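Local coordinates for alpha-catenin-like protein hmp-1 (Caenorhabditis elegans, PDB 5H5M) that links the cadherin–catenin complex at adherens junctions to actin filaments, supporting cell migration and shape change during embryonic body enclosure and elongation, at residues 321-335 / 351-365. Numbering follows the deposited sequence.
Sequences RVDQFAERASALANR and EMNEFINACTLVHDA
The guanidinium of Arg328 carries CA of Ala358 over the centre of one face, 4.2 Å above the plane, and meets the carboxylate of Glu354 at its edge. That of Arg335 has Ala331 O over the rim of one face. The Phe325 ring has Ala329 CB toward the rim of one face and obliquely meets Val362 CG2 and Cys359 SG, which also lies over the rim of the Phe355 ring. Arg328 grips side-on: Arg328 NE reaches Glu354 OE2 at 2.7 Å. Arg328 NH2 reaches Glu354 OE1 at 2.9 Å, the planes 43° apart. A bend at chi3 (68°) turns the Arg328 head across Glu354. Segments 321-335 and 351-365 run antiparallel, 8.7 Å between axes, on helices 305-339 and 345-374, a hairpin in the helical-bundle M domain of this vinculin-family protein. Arg335 holds Glu351 in a second side-on salt bridge, with nearly parallel planes (12° apart), although both oxygens are tilted out of the guanidinium plane. One water joins the bridges, donating to Arg328 O and Glu354 OE2 and accepting from Arg335 NH2. On the buried side, Phe325 CD1 lies 3.3 Å from Ala358 O. Farther along, Leu332 CD2 packs 3.7 Å from Phe355 CD1, with Trp343 touching both Leu332 and Glu351.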
loop_
_atom_site.group_PDB
_atom_site.type_symbol
_atom_site.label_atom_id
_atom_site.label_comp_id
_atom_site.label_asym_id
_atom_site.label_seq_id
_atom_site.Cartn_x
_atom_site.Cartn_y
_atom_site.Cartn_z
ATOM N N ARG A 321 -6.371 18.395 -11.801
ATOM C CA ARG A 321 -5.155 17.721 -12.255
ATOM C C ARG A 321 -5.416 16.314 -12.798
ATOM O O ARG A 321 -4.848 15.926 -13.819
ATOM C CB ARG A 321 -4.130 17.656 -11.120
ATOM C CG ARG A 321 -3.706 19.023 -10.587
ATOM C CD ARG A 321 -3.003 19.850 -11.651
ATOM N NE ARG A 321 -2.680 21.195 -11.184
ATOM C CZ ARG A 321 -3.386 22.281 -11.490
ATOM N NH1 ARG A 321 -4.457 22.183 -12.267
ATOM N NH2 ARG A 321 -3.023 23.469 -11.023
ATOM N N VAL A 322 -6.278 15.561 -12.121
ATOM C CA VAL A 322 -6.590 14.197 -12.536
ATOM C C VAL A 322 -7.238 14.154 -13.925
ATOM O O VAL A 322 -6.861 13.341 -14.769
ATOM C CB VAL A 322 -7.507 13.503 -11.502
ATOM C CG1 VAL A 322 -8.143 12.265 -12.090
ATOM C CG2 VAL A 322 -6.715 13.143 -10.248
ATOM N N ASP A 323 -8.198 15.041 -14.166
ATOM C CA ASP A 323 -8.862 15.111 -15.465
ATOM C C ASP A 323 -7.914 15.567 -16.570
ATOM O O ASP A 323 -7.881 14.979 -17.652
ATOM C CB ASP A 323 -10.070 16.048 -15.400
ATOM C CG ASP A 323 -11.224 15.456 -14.618
ATOM O OD1 ASP A 323 -11.325 14.211 -14.563
ATOM O OD2 ASP A 323 -12.032 16.232 -14.065
ATOM N N GLN A 324 -7.149 16.619 -16.297
ATOM C CA GLN A 324 -6.184 17.140 -17.260
ATOM C C GLN A 324 -5.131 16.092 -17.611
ATOM O O GLN A 324 -4.698 15.995 -18.758
ATOM C CB GLN A 324 -5.504 18.400 -16.716
ATOM C CG GLN A 324 -6.442 19.574 -16.497
ATOM C CD GLN A 324 -5.784 20.715 -15.740
ATOM O OE1 GLN A 324 -4.595 20.661 -15.421
ATOM N NE2 GLN A 324 -6.557 21.756 -15.451
ATOM N N PHE A 325 -4.720 15.313 -16.615
ATOM C CA PHE A 325 -3.756 14.242 -16.829
ATOM C C PHE A 325 -4.347 13.122 -17.682
ATOM O O PHE A 325 -3.731 12.676 -18.649
ATOM C CB PHE A 325 -3.273 13.676 -15.494
ATOM C CG PHE A 325 -2.574 12.353 -15.618
ATOM C CD1 PHE A 325 -1.293 12.278 -16.145
ATOM C CD2 PHE A 325 -3.198 11.184 -15.216
ATOM C CE1 PHE A 325 -0.647 11.058 -16.267
ATOM C CE2 PHE A 325 -2.556 9.959 -15.336
ATOM C CZ PHE A 325 -1.281 9.898 -15.859
ATOM N N ALA A 326 -5.545 12.675 -17.314
ATOM C CA ALA A 326 -6.217 11.587 -18.015
ATOM C C ALA A 326 -6.463 11.940 -19.475
ATOM O O ALA A 326 -6.378 11.085 -20.354
ATOM C CB ALA A 326 -7.528 11.243 -17.327
ATOM N N GLU A 327 -6.765 13.208 -19.727
ATOM C CA GLU A 327 -7.052 13.675 -21.074
ATOM C C GLU A 327 -5.810 13.605 -21.960
ATOM O O GLU A 327 -5.858 13.075 -23.071
ATOM C CB GLU A 327 -7.597 15.103 -21.030
ATOM C CG GLU A 327 -8.028 15.647 -22.380
ATOM C CD GLU A 327 -8.626 17.042 -22.284
ATOM O OE1 GLU A 327 -7.997 18.000 -22.783
ATOM O OE2 GLU A 327 -9.729 17.176 -21.708
ATOM N N ARG A 328 -4.697 14.127 -21.454
ATOM C CA ARG A 328 -3.445 14.142 -22.204
ATOM C C ARG A 328 -2.856 12.743 -22.359
ATOM O O ARG A 328 -2.320 12.402 -23.415
ATOM C CB ARG A 328 -2.435 15.064 -21.526
ATOM C CG ARG A 328 -2.855 16.524 -21.503
ATOM C CD ARG A 328 -1.947 17.349 -20.609
ATOM N NE ARG A 328 -0.598 17.478 -21.149
ATOM C CZ ARG A 328 0.377 18.163 -20.558
ATOM N NH1 ARG A 328 0.152 18.779 -19.404
ATOM N NH2 ARG A 328 1.577 18.233 -21.120
ATOM N N ALA A 329 -2.958 11.939 -21.304
ATOM C CA ALA A 329 -2.457 10.570 -21.331
ATOM C C ALA A 329 -3.249 9.712 -22.316
ATOM O O ALA A 329 -2.690 8.846 -22.990
ATOM C CB ALA A 329 -2.506 9.960 -19.942
ATOM N N SER A 330 -4.552 9.962 -22.395
ATOM C CA SER A 330 -5.415 9.227 -23.312
ATOM C C SER A 330 -5.132 9.606 -24.759
ATOM O O SER A 330 -5.124 8.747 -25.642
ATOM C CB SER A 330 -6.889 9.479 -22.985
ATOM O OG SER A 330 -7.731 8.821 -23.912
ATOM N N ALA A 331 -4.908 10.895 -24.998
ATOM C CA ALA A 331 -4.581 11.380 -26.335
ATOM C C ALA A 331 -3.240 10.813 -26.792
ATOM O O ALA A 331 -3.045 10.525 -27.973
ATOM C CB ALA A 331 -4.558 12.900 -26.361
ATOM N N LEU A 332 -2.320 10.658 -25.844
ATOM C CA LEU A 332 -1.022 10.053 -26.117
ATOM C C LEU A 332 -1.198 8.574 -26.441
ATOM O O LEU A 332 -0.577 8.052 -27.367
ATOM C CB LEU A 332 -0.079 10.246 -24.925
ATOM C CG LEU A 332 1.211 9.424 -24.828
ATOM C CD1 LEU A 332 2.058 9.564 -26.071
ATOM C CD2 LEU A 332 2.014 9.836 -23.600
ATOM N N ALA A 333 -2.056 7.907 -25.679
ATOM C CA ALA A 333 -2.354 6.499 -25.905
ATOM C C ALA A 333 -2.957 6.275 -27.292
ATOM O O ALA A 333 -2.609 5.317 -27.983
ATOM C CB ALA A 333 -3.293 5.979 -24.826
ATOM N N ASN A 334 -3.857 7.167 -27.697
ATOM C CA ASN A 334 -4.491 7.065 -29.007
ATOM C C ASN A 334 -3.503 7.311 -30.140
ATOM O O ASN A 334 -3.608 6.700 -31.202
ATOM C CB ASN A 334 -5.666 8.039 -29.118
ATOM C CG ASN A 334 -6.826 7.657 -28.218
ATOM O OD1 ASN A 334 -7.033 6.480 -27.918
ATOM N ND2 ASN A 334 -7.593 8.652 -27.785
ATOM N N ARG A 335 -2.545 8.206 -29.918
ATOM C CA ARG A 335 -1.535 8.485 -30.933
ATOM C C ARG A 335 -0.596 7.294 -31.115
ATOM O O ARG A 335 -0.071 7.073 -32.203
ATOM C CB ARG A 335 -0.731 9.742 -30.581
ATOM C CG ARG A 335 -1.506 11.047 -30.730
ATOM C CD ARG A 335 -0.606 12.266 -30.541
ATOM N NE ARG A 335 0.061 12.282 -29.240
ATOM C CZ ARG A 335 -0.276 13.087 -28.236
ATOM N NH1 ARG A 335 -1.283 13.938 -28.378
ATOM N NH2 ARG A 335 0.387 13.039 -27.087
ATOM N N GLU A 351 7.161 12.321 -27.014
ATOM C CA GLU A 351 6.043 11.731 -26.289
ATOM C C GLU A 351 6.439 11.348 -24.865
ATOM O O GLU A 351 5.612 11.389 -23.952
ATOM C CB GLU A 351 5.502 10.512 -27.039
ATOM C CG GLU A 351 4.985 10.813 -28.446
ATOM C CD GLU A 351 3.655 11.561 -28.465
ATOM O OE1 GLU A 351 2.968 11.515 -29.507
ATOM O OE2 GLU A 351 3.288 12.196 -27.453
ATOM N N MET A 352 7.704 10.980 -24.683
ATOM C CA MET A 352 8.229 10.697 -23.353
ATOM C C MET A 352 8.165 11.955 -22.489
ATOM O O MET A 352 7.740 11.911 -21.335
ATOM C CB MET A 352 9.668 10.178 -23.436
ATOM C CG MET A 352 10.394 10.137 -22.100
ATOM S SD MET A 352 12.089 9.532 -22.239
ATOM C CE MET A 352 12.830 10.820 -23.238
ATOM N N ASN A 353 8.585 13.076 -23.062
ATOM C CA ASN A 353 8.533 14.352 -22.369
ATOM C C ASN A 353 7.095 14.796 -22.096
ATOM O O ASN A 353 6.797 15.326 -21.027
ATOM C CB ASN A 353 9.276 15.421 -23.173
ATOM C CG ASN A 353 10.786 15.305 -23.042
ATOM O OD1 ASN A 353 11.303 14.939 -21.985
ATOM N ND2 ASN A 353 11.501 15.618 -24.116
ATOM N N GLU A 354 6.206 14.575 -23.060
ATOM C CA GLU A 354 4.795 14.911 -22.882
ATOM C C GLU A 354 4.164 14.096 -21.758
ATOM O O GLU A 354 3.329 14.600 -21.009
ATOM C CB GLU A 354 4.016 14.699 -24.184
ATOM C CG GLU A 354 2.495 14.807 -24.048
ATOM C CD GLU A 354 2.015 16.159 -23.530
ATOM O OE1 GLU A 354 2.786 17.143 -23.573
ATOM O OE2 GLU A 354 0.851 16.237 -23.084
ATOM N N PHE A 355 4.574 12.837 -21.640
ATOM C CA PHE A 355 4.074 11.977 -20.578
ATOM C C PHE A 355 4.613 12.421 -19.221
ATOM O O PHE A 355 3.879 12.441 -18.235
ATOM C CB PHE A 355 4.449 10.520 -20.844
ATOM C CG PHE A 355 3.775 9.544 -19.922
ATOM C CD1 PHE A 355 2.394 9.429 -19.908
ATOM C CD2 PHE A 355 4.517 8.741 -19.076
ATOM C CE1 PHE A 355 1.766 8.531 -19.064
ATOM C CE2 PHE A 355 3.894 7.841 -18.230
ATOM C CZ PHE A 355 2.515 7.736 -18.226
ATOM N N ILE A 356 5.895 12.773 -19.183
ATOM C CA ILE A 356 6.533 13.262 -17.963
ATOM C C ILE A 356 5.874 14.546 -17.471
ATOM O O ILE A 356 5.575 14.684 -16.284
ATOM C CB ILE A 356 8.043 13.512 -18.175
ATOM C CG1 ILE A 356 8.798 12.185 -18.253
ATOM C CG2 ILE A 356 8.619 14.367 -17.052
ATOM C CD1 ILE A 356 10.288 12.346 -18.507
ATOM N N ASN A 357 5.645 15.480 -18.387
ATOM C CA ASN A 357 4.984 16.734 -18.041
ATOM C C ASN A 357 3.551 16.510 -17.576
ATOM O O ASN A 357 3.058 17.224 -16.706
ATOM C CB ASN A 357 4.999 17.703 -19.226
ATOM C CG ASN A 357 6.396 18.180 -19.568
ATOM O OD1 ASN A 357 7.281 18.208 -18.713
ATOM N ND2 ASN A 357 6.600 18.560 -20.824
ATOM N N ALA A 358 2.887 15.513 -18.154
ATOM C CA ALA A 358 1.526 15.176 -17.750
ATOM C C ALA A 358 1.507 14.556 -16.354
ATOM O O ALA A 358 0.669 14.906 -15.527
ATOM C CB ALA A 358 0.889 14.236 -18.756
ATOM N N CYS A 359 2.433 13.634 -16.099
ATOM C CA CYS A 359 2.543 12.998 -14.790
ATOM C C CYS A 359 2.884 14.021 -13.713
ATOM O O CYS A 359 2.476 13.886 -12.560
ATOM C CB CYS A 359 3.602 11.893 -14.809
ATOM S SG CYS A 359 3.172 10.442 -15.777
ATOM N N THR A 360 3.635 15.044 -14.104
ATOM C CA THR A 360 4.061 16.097 -13.187
ATOM C C THR A 360 2.859 16.897 -12.671
ATOM O O THR A 360 2.882 17.412 -11.553
ATOM C CB THR A 360 5.092 17.020 -13.872
ATOM O OG1 THR A 360 6.229 16.239 -14.255
ATOM C CG2 THR A 360 5.562 18.115 -12.940
ATOM N N LEU A 361 1.807 16.980 -13.483
ATOM C CA LEU A 361 0.522 17.522 -13.042
ATOM C C LEU A 361 0.054 16.854 -11.751
ATOM O O LEU A 361 -0.213 17.519 -10.750
ATOM C CB LEU A 361 -0.545 17.329 -14.124
ATOM C CG LEU A 361 -0.951 18.452 -15.079
ATOM C CD1 LEU A 361 0.244 19.256 -15.544
ATOM C CD2 LEU A 361 -1.693 17.853 -16.266
ATOM N N VAL A 362 -0.046 15.530 -11.792
ATOM C CA VAL A 362 -0.491 14.747 -10.648
ATOM C C VAL A 362 0.526 14.785 -9.508
ATOM O O VAL A 362 0.169 14.994 -8.348
ATOM C CB VAL A 362 -0.751 13.279 -11.050
ATOM C CG1 VAL A 362 -1.077 12.434 -9.828
ATOM C CG2 VAL A 362 -1.873 13.196 -12.079
ATOM N N HIS A 363 1.794 14.595 -9.855
ATOM C CA HIS A 363 2.871 14.458 -8.877
ATOM C C HIS A 363 3.099 15.730 -8.051
ATOM O O HIS A 363 3.200 15.665 -6.824
ATOM C CB HIS A 363 4.165 14.055 -9.593
ATOM C CG HIS A 363 5.264 13.631 -8.670
ATOM N ND1 HIS A 363 6.463 14.306 -8.582
ATOM C CD2 HIS A 363 5.350 12.600 -7.797
ATOM C CE1 HIS A 363 7.239 13.710 -7.695
ATOM N NE2 HIS A 363 6.586 12.672 -7.204
ATOM N N ASP A 364 3.186 16.877 -8.724
ATOM C CA ASP A 364 3.332 18.165 -8.043
ATOM C C ASP A 364 2.163 18.430 -7.102
ATOM O O ASP A 364 2.346 18.931 -5.988
ATOM C CB ASP A 364 3.434 19.315 -9.048
ATOM C CG ASP A 364 4.830 19.481 -9.620
ATOM O OD1 ASP A 364 5.790 18.926 -9.046
ATOM O OD2 ASP A 364 4.969 20.184 -10.642
ATOM N N ALA A 365 0.961 18.101 -7.566
ATOM C CA ALA A 365 -0.246 18.325 -6.784
ATOM C C ALA A 365 -0.231 17.477 -5.514
ATOM O O ALA A 365 -0.698 17.913 -4.463
ATOM C CB ALA A 365 -1.480 18.027 -7.615
HETATM O O HOH W 1 -0.930 14.240 -24.641
#